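Local coordinates for protein transcriptional regulator (PDB 4KWA) that probably acts as a TetR-family transcriptional repressor that binds DNA through a helix-turn-helix, and holds a choline ion in its C-terminal regulatory domain, at residues A[126-135]-A[148-159]. Sequence-based numbering, arbitrary orientation.
Sequences WYQTIAMTIR and ADELATRLSALI
With CG trans to the backbone N (chi1 175°), Tyr127 sends its ring across to Asp149, whose carboxylate is turned back beside its own backbone N (chi1 -83°) to receive it. The contact joins helices 113-139 and 148-168 in the all-helical, BetI-type C-terminal domain of a TetR-family regulator; the short segments run at 125° to each other, with axes 8.6 Å apart. Alanines line the middle of the contact: Ala131 CB lies 4.0 Å from Ala152 CB, while Tyr127 CE1 and Ile130 CG2 also rest against Ala152. Farther along, Ile134 pushes CD1 to 3.5 Å from Leu151 CG, a tight carbon pair, and its CG2 branch meets Ala148 CB. One face of the Arg135 guanidinium passes over that same methyl. Across the contact the Asp149 carboxylate meets two side chains, one at each oxygen: Tyr127 OH donates to the anti lone pair of OD1 at 3.2 Å, and Arg135 NH2 forms a salt bridge to OD2 with weak, bent hydrogen-bond geometry. Two waters also donate to OD1 and link it to Gln128. Thr153 OG1, at the edge of the Tyr127 ring, is hydrogen-bonded to Lys170 of the second subunit, so this side of the contact borders the dimer interface. At the other end lies the choline pocket, which Ile159 borders. There Ile159 CD1 comes to the edge of the Trp126 indole, 3.9 Å from CZ2. Beside it a water accepts from Trp126 NE1 at 3.0 Å and donates to Ser156 O.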
ATOM      1  N   TRP A 126      13.483  -6.280   7.431  1.00 28.10           N
ATOM      2  CA  TRP A 126      13.892  -5.305   6.440  1.00 28.99           C
ATOM      3  C   TRP A 126      14.136  -3.979   7.156  1.00 29.19           C
ATOM      4  O   TRP A 126      15.134  -3.299   6.909  1.00 31.55           O
ATOM      5  CB  TRP A 126      12.755  -5.255   5.417  1.00 34.38           C
ATOM      6  CG  TRP A 126      12.570  -4.037   4.625  1.00 34.03           C
ATOM      7  CD1 TRP A 126      11.486  -3.241   4.622  1.00 35.48           C
ATOM      8  CD2 TRP A 126      13.477  -3.508   3.694  1.00 37.61           C
ATOM      9  NE1 TRP A 126      11.649  -2.204   3.723  1.00 46.96           N
ATOM     10  CE2 TRP A 126      12.869  -2.369   3.107  1.00 38.31           C
ATOM     11  CE3 TRP A 126      14.726  -3.883   3.276  1.00 38.03           C
ATOM     12  CZ2 TRP A 126      13.526  -1.572   2.193  1.00 48.13           C
ATOM     13  CZ3 TRP A 126      15.362  -3.116   2.327  1.00 47.06           C
ATOM     14  CH2 TRP A 126      14.764  -1.971   1.798  1.00 52.23           C
ATOM     15  N   TYR A 127      13.224  -3.656   8.041  1.00 27.56           N
ATOM     16  CA  TYR A 127      13.259  -2.470   8.802  1.00 26.95           C
ATOM     17  C   TYR A 127      14.601  -2.402   9.571  1.00 26.88           C
ATOM     18  O   TYR A 127      15.332  -1.405   9.490  1.00 28.32           O
ATOM     19  CB  TYR A 127      12.096  -2.447   9.757  1.00 28.64           C
ATOM     20  CG  TYR A 127      12.086  -1.269  10.727  1.00 28.52           C
ATOM     21  CD1 TYR A 127      11.603  -0.038  10.367  1.00 37.07           C
ATOM     22  CD2 TYR A 127      12.521  -1.426  12.003  1.00 36.00           C
ATOM     23  CE1 TYR A 127      11.506   0.965  11.277  1.00 35.36           C
ATOM     24  CE2 TYR A 127      12.482  -0.396  12.900  1.00 37.90           C
ATOM     25  CZ  TYR A 127      11.999   0.814  12.510  1.00 35.28           C
ATOM     26  OH  TYR A 127      11.972   1.811  13.477  1.00 38.91           O
ATOM     27  N   GLN A 128      14.934  -3.465  10.243  1.00 27.92           N
ATOM     28  CA  GLN A 128      16.244  -3.550  10.956  1.00 27.77           C
ATOM     29  C   GLN A 128      17.464  -3.464  10.033  1.00 25.24           C
ATOM     30  O   GLN A 128      18.429  -2.794  10.396  1.00 26.13           O
ATOM     31  CB  GLN A 128      16.311  -4.729  11.900  1.00 27.12           C
ATOM     32  CG  GLN A 128      15.240  -4.781  12.974  1.00 34.11           C
ATOM     33  CD  GLN A 128      15.163  -3.597  13.989  1.00 37.08           C
ATOM     34  OE1 GLN A 128      14.127  -3.384  14.653  1.00 38.81           O
ATOM     35  NE2 GLN A 128      16.202  -2.854  14.095  1.00 36.88           N
ATOM     36  N   THR A 129      17.414  -4.102   8.863  1.00 23.19           N
ATOM     37  CA  THR A 129      18.430  -3.965   7.872  1.00 23.10           C
ATOM     38  C   THR A 129      18.684  -2.491   7.494  1.00 26.52           C
ATOM     39  O   THR A 129      19.813  -2.040   7.364  1.00 26.19           O
ATOM     40  CB  THR A 129      18.043  -4.796   6.664  1.00 31.43           C
ATOM     41  OG1 THR A 129      18.225  -6.144   7.072  1.00 28.13           O
ATOM     42  CG2 THR A 129      18.957  -4.472   5.473  1.00 32.15           C
ATOM     43  N   ILE A 130      17.590  -1.756   7.217  1.00 25.13           N
ATOM     44  CA  ILE A 130      17.674  -0.362   6.873  1.00 27.96           C
ATOM     45  C   ILE A 130      18.273   0.398   8.019  1.00 26.44           C
ATOM     46  O   ILE A 130      19.273   1.158   7.826  1.00 25.13           O
ATOM     47  CB  ILE A 130      16.257   0.213   6.571  1.00 28.96           C
ATOM     48  CG1 ILE A 130      15.626  -0.477   5.364  1.00 34.24           C
ATOM     49  CG2 ILE A 130      16.373   1.695   6.279  1.00 29.14           C
ATOM     50  CD1 ILE A 130      16.481  -0.427   4.120  1.00 40.93           C
ATOM     51  N   ALA A 131      17.736   0.204   9.220  1.00 25.39           N
ATOM     52  CA  ALA A 131      18.268   0.958  10.347  1.00 26.10           C
ATOM     53  C   ALA A 131      19.767   0.698  10.608  1.00 27.66           C
ATOM     54  O   ALA A 131      20.575   1.604  10.939  1.00 26.52           O
ATOM     55  CB  ALA A 131      17.402   0.663  11.609  1.00 24.90           C
HETATM   56  N   MSE A 132      20.155  -0.570  10.439  1.00 25.27           N
HETATM   57  CA  MSE A 132      21.522  -0.943  10.637  1.00 27.85           C
HETATM   58  C   MSE A 132      22.364  -0.291   9.603  1.00 27.81           C
HETATM   59  O   MSE A 132      23.493   0.106   9.913  1.00 26.48           O
HETATM   60  CB  MSE A 132      21.687  -2.454  10.639  1.00 27.97           C
HETATM   61  CG  MSE A 132      23.140  -2.835  10.772  1.00 33.83           C
HETATM   62 SE   MSE A 132      23.216  -4.786  10.421  1.00 46.38          SE
HETATM   63  CE  MSE A 132      22.904  -5.065   8.465  1.00 53.23           C
ATOM     64  N   THR A 133      21.879  -0.204   8.360  1.00 24.16           N
ATOM     65  CA  THR A 133      22.685   0.450   7.303  1.00 25.25           C
ATOM     66  C   THR A 133      22.930   1.953   7.588  1.00 28.91           C
ATOM     67  O   THR A 133      24.022   2.507   7.383  1.00 29.74           O
ATOM     68  CB  THR A 133      21.991   0.228   5.993  1.00 23.43           C
ATOM     69  OG1 THR A 133      21.809  -1.216   5.896  1.00 27.48           O
ATOM     70  CG2 THR A 133      22.835   0.764   4.755  1.00 31.29           C
ATOM     71  N   ILE A 134      21.872   2.608   8.041  1.00 26.85           N
ATOM     72  CA  ILE A 134      21.959   3.990   8.453  1.00 27.48           C
ATOM     73  C   ILE A 134      23.006   4.179   9.525  1.00 30.87           C
ATOM     74  O   ILE A 134      23.859   5.069   9.344  1.00 28.18           O
ATOM     75  CB  ILE A 134      20.563   4.545   8.829  1.00 28.10           C
ATOM     76  CG1 ILE A 134      19.732   4.592   7.541  1.00 27.41           C
ATOM     77  CG2 ILE A 134      20.672   5.914   9.443  1.00 30.03           C
ATOM     78  CD1 ILE A 134      18.235   4.678   7.799  1.00 37.13           C
ATOM     79  N   ARG A 135      22.978   3.379  10.609  1.00 25.98           N
ATOM     80  CA  ARG A 135      23.970   3.527  11.674  1.00 31.69           C
ATOM     81  C   ARG A 135      25.392   3.211  11.179  1.00 28.15           C
ATOM     82  O   ARG A 135      26.377   3.783  11.614  1.00 30.14           O
ATOM     83  CB  ARG A 135      23.582   2.618  12.876  1.00 29.20           C
ATOM     84  CG  ARG A 135      22.238   2.999  13.449  1.00 32.15           C
ATOM     85  CD  ARG A 135      21.861   2.094  14.630  1.00 34.92           C
ATOM     86  NE  ARG A 135      20.498   2.223  15.145  1.00 49.20           N
ATOM     87  CZ  ARG A 135      19.561   1.289  14.947  1.00 36.93           C
ATOM     88  NH1 ARG A 135      19.873   0.102  14.307  1.00 42.25           N
ATOM     89  NH2 ARG A 135      18.385   1.458  15.466  1.00 52.44           N
ATOM     90  N   ALA A 148      17.917   6.739  13.551  1.00 33.37           N
ATOM     91  CA  ALA A 148      17.842   5.723  12.504  1.00 33.99           C
ATOM     92  C   ALA A 148      16.561   4.971  12.468  1.00 34.04           C
ATOM     93  O   ALA A 148      16.179   4.437  11.432  1.00 32.08           O
ATOM     94  CB  ALA A 148      18.985   4.741  12.643  1.00 30.78           C
ATOM     95  N   ASP A 149      15.900   4.863  13.596  1.00 30.51           N
ATOM     96  CA  ASP A 149      14.638   4.185  13.602  1.00 34.49           C
ATOM     97  C   ASP A 149      13.533   5.054  12.887  1.00 32.54           C
ATOM     98  O   ASP A 149      12.691   4.525  12.146  1.00 33.89           O
ATOM     99  CB  ASP A 149      14.243   3.990  15.087  1.00 36.47           C
ATOM    100  CG  ASP A 149      14.879   2.776  15.744  1.00 56.45           C
ATOM    101  OD1 ASP A 149      14.333   1.678  15.558  1.00 55.49           O
ATOM    102  OD2 ASP A 149      15.800   2.913  16.579  1.00 57.18           O
ATOM    103  N   GLU A 150      13.493   6.339  13.193  1.00 36.85           N
ATOM    104  CA  GLU A 150      12.503   7.241  12.562  1.00 36.93           C
ATOM    105  C   GLU A 150      12.758   7.283  11.072  1.00 32.19           C
ATOM    106  O   GLU A 150      11.794   7.240  10.267  1.00 31.23           O
ATOM    107  CB  GLU A 150      12.560   8.670  13.141  1.00 41.22           C
ATOM    108  CG  GLU A 150      11.970   8.852  14.537  1.00 55.33           C
ATOM    109  CD  GLU A 150      10.422   8.796  14.627  1.00 63.95           C
ATOM    110  OE1 GLU A 150       9.932   9.200  15.708  1.00 79.72           O
ATOM    111  OE2 GLU A 150       9.672   8.393  13.679  1.00 67.40           O
ATOM    112  N   LEU A 151      14.049   7.307  10.713  1.00 28.93           N
ATOM    113  CA  LEU A 151      14.476   7.316   9.326  1.00 30.92           C
ATOM    114  C   LEU A 151      14.145   6.003   8.639  1.00 27.59           C
ATOM    115  O   LEU A 151      13.706   6.033   7.514  1.00 34.19           O
ATOM    116  CB  LEU A 151      15.955   7.685   9.209  1.00 33.93           C
ATOM    117  CG  LEU A 151      16.493   7.663   7.766  1.00 35.38           C
ATOM    118  CD1 LEU A 151      15.616   8.515   6.852  1.00 39.85           C
ATOM    119  CD2 LEU A 151      17.928   8.186   7.702  1.00 39.84           C
ATOM    120  N   ALA A 152      14.488   4.826   9.221  1.00 29.78           N
ATOM    121  CA  ALA A 152      14.025   3.571   8.652  1.00 29.87           C
ATOM    122  C   ALA A 152      12.483   3.579   8.446  1.00 30.93           C
ATOM    123  O   ALA A 152      12.001   3.073   7.488  1.00 30.85           O
ATOM    124  CB  ALA A 152      14.392   2.421   9.559  1.00 35.21           C
ATOM    125  N   THR A 153      11.723   4.071   9.410  1.00 29.48           N
ATOM    126  CA  THR A 153      10.227   4.226   9.299  1.00 27.88           C
ATOM    127  C   THR A 153       9.862   5.044   8.121  1.00 28.97           C
ATOM    128  O   THR A 153       9.008   4.640   7.295  1.00 28.58           O
ATOM    129  CB  THR A 153       9.647   4.822  10.576  1.00 32.24           C
ATOM    130  OG1 THR A 153       9.612   3.789  11.574  1.00 30.07           O
ATOM    131  CG2 THR A 153       8.207   5.250  10.383  1.00 34.41           C
ATOM    132  N   ARG A 154      10.503   6.189   8.002  1.00 26.22           N
ATOM    133  CA  ARG A 154      10.242   7.043   6.834  1.00 27.03           C
ATOM    134  C   ARG A 154      10.633   6.447   5.530  1.00 31.92           C
ATOM    135  O   ARG A 154       9.839   6.514   4.587  1.00 26.26           O
ATOM    136  CB  ARG A 154      10.897   8.396   7.025  1.00 28.19           C
ATOM    137  CG  ARG A 154      10.607   9.485   6.055  1.00 27.54           C
ATOM    138  CD  ARG A 154      10.931  10.920   6.516  1.00 33.16           C
ATOM    139  NE  ARG A 154      10.148  11.330   7.683  1.00 34.03           N
ATOM    140  CZ  ARG A 154      10.270  12.436   8.399  1.00 38.01           C
ATOM    141  NH1 ARG A 154       9.416  12.631   9.451  1.00 34.44           N
ATOM    142  NH2 ARG A 154      11.187  13.330   8.077  1.00 34.33           N
ATOM    143  N   LEU A 155      11.856   5.883   5.428  1.00 26.55           N
ATOM    144  CA  LEU A 155      12.288   5.310   4.151  1.00 31.05           C
ATOM    145  C   LEU A 155      11.386   4.184   3.716  1.00 23.17           C
ATOM    146  O   LEU A 155      10.975   4.142   2.520  1.00 25.81           O
ATOM    147  CB  LEU A 155      13.773   4.926   4.187  1.00 27.73           C
ATOM    148  CG  LEU A 155      14.304   4.364   2.909  1.00 29.06           C
ATOM    149  CD1 LEU A 155      14.094   5.309   1.714  1.00 27.15           C
ATOM    150  CD2 LEU A 155      15.768   3.997   3.143  1.00 29.16           C
ATOM    151  N   SER A 156      11.042   3.285   4.605  1.00 27.31           N
ATOM    152  CA  SER A 156      10.168   2.171   4.300  1.00 31.36           C
ATOM    153  C   SER A 156       8.794   2.547   3.845  1.00 22.77           C
ATOM    154  O   SER A 156       8.263   1.977   2.865  1.00 24.31           O
ATOM    155  CB  SER A 156      10.063   1.174   5.456  1.00 30.61           C
ATOM    156  OG  SER A 156       9.681   1.751   6.637  1.00 32.87           O
ATOM    157  N   ALA A 157       8.256   3.531   4.545  1.00 27.15           N
ATOM    158  CA  ALA A 157       6.975   4.121   4.184  1.00 25.67           C
ATOM    159  C   ALA A 157       6.997   4.768   2.797  1.00 23.62           C
ATOM    160  O   ALA A 157       6.032   4.508   1.968  1.00 24.12           O
ATOM    161  CB  ALA A 157       6.450   5.050   5.252  1.00 26.65           C
ATOM    162  N   LEU A 158       8.056   5.549   2.514  1.00 27.08           N
ATOM    163  CA  LEU A 158       8.206   6.258   1.246  1.00 24.30           C
ATOM    164  C   LEU A 158       8.258   5.229   0.109  1.00 24.16           C
ATOM    165  O   LEU A 158       7.601   5.327  -0.912  1.00 22.76           O
ATOM    166  CB  LEU A 158       9.434   7.135   1.295  1.00 25.81           C
ATOM    167  CG  LEU A 158       9.744   7.947   0.029  1.00 27.15           C
ATOM    168  CD1 LEU A 158       8.577   8.838  -0.383  1.00 28.44           C
ATOM    169  CD2 LEU A 158      10.973   8.806   0.196  1.00 28.80           C
ATOM    170  N   ILE A 159       9.045   4.203   0.343  1.00 23.94           N
ATOM    171  CA  ILE A 159       9.166   3.166  -0.639  1.00 25.80           C
ATOM    172  C   ILE A 159       7.856   2.538  -0.972  1.00 21.27           C
ATOM    173  O   ILE A 159       7.539   2.346  -2.156  1.00 21.78           O
ATOM    174  CB  ILE A 159      10.185   2.097  -0.216  1.00 28.39           C
ATOM    175  CG1 ILE A 159      11.610   2.661  -0.263  1.00 28.25           C
ATOM    176  CG2 ILE A 159       9.942   0.814  -1.041  1.00 28.95           C
ATOM    177  CD1 ILE A 159      12.642   1.823   0.437  1.00 26.96           C
TER
HETATM  178  O   HOH W   1       9.497  -0.566   2.404  1.00 31.06           O
HETATM  179  O   HOH W   2      16.602  -0.240  15.337  1.00 36.88           O
HETATM  180  O   HOH W   3      13.385  -1.157  16.189  1.00 48.66           O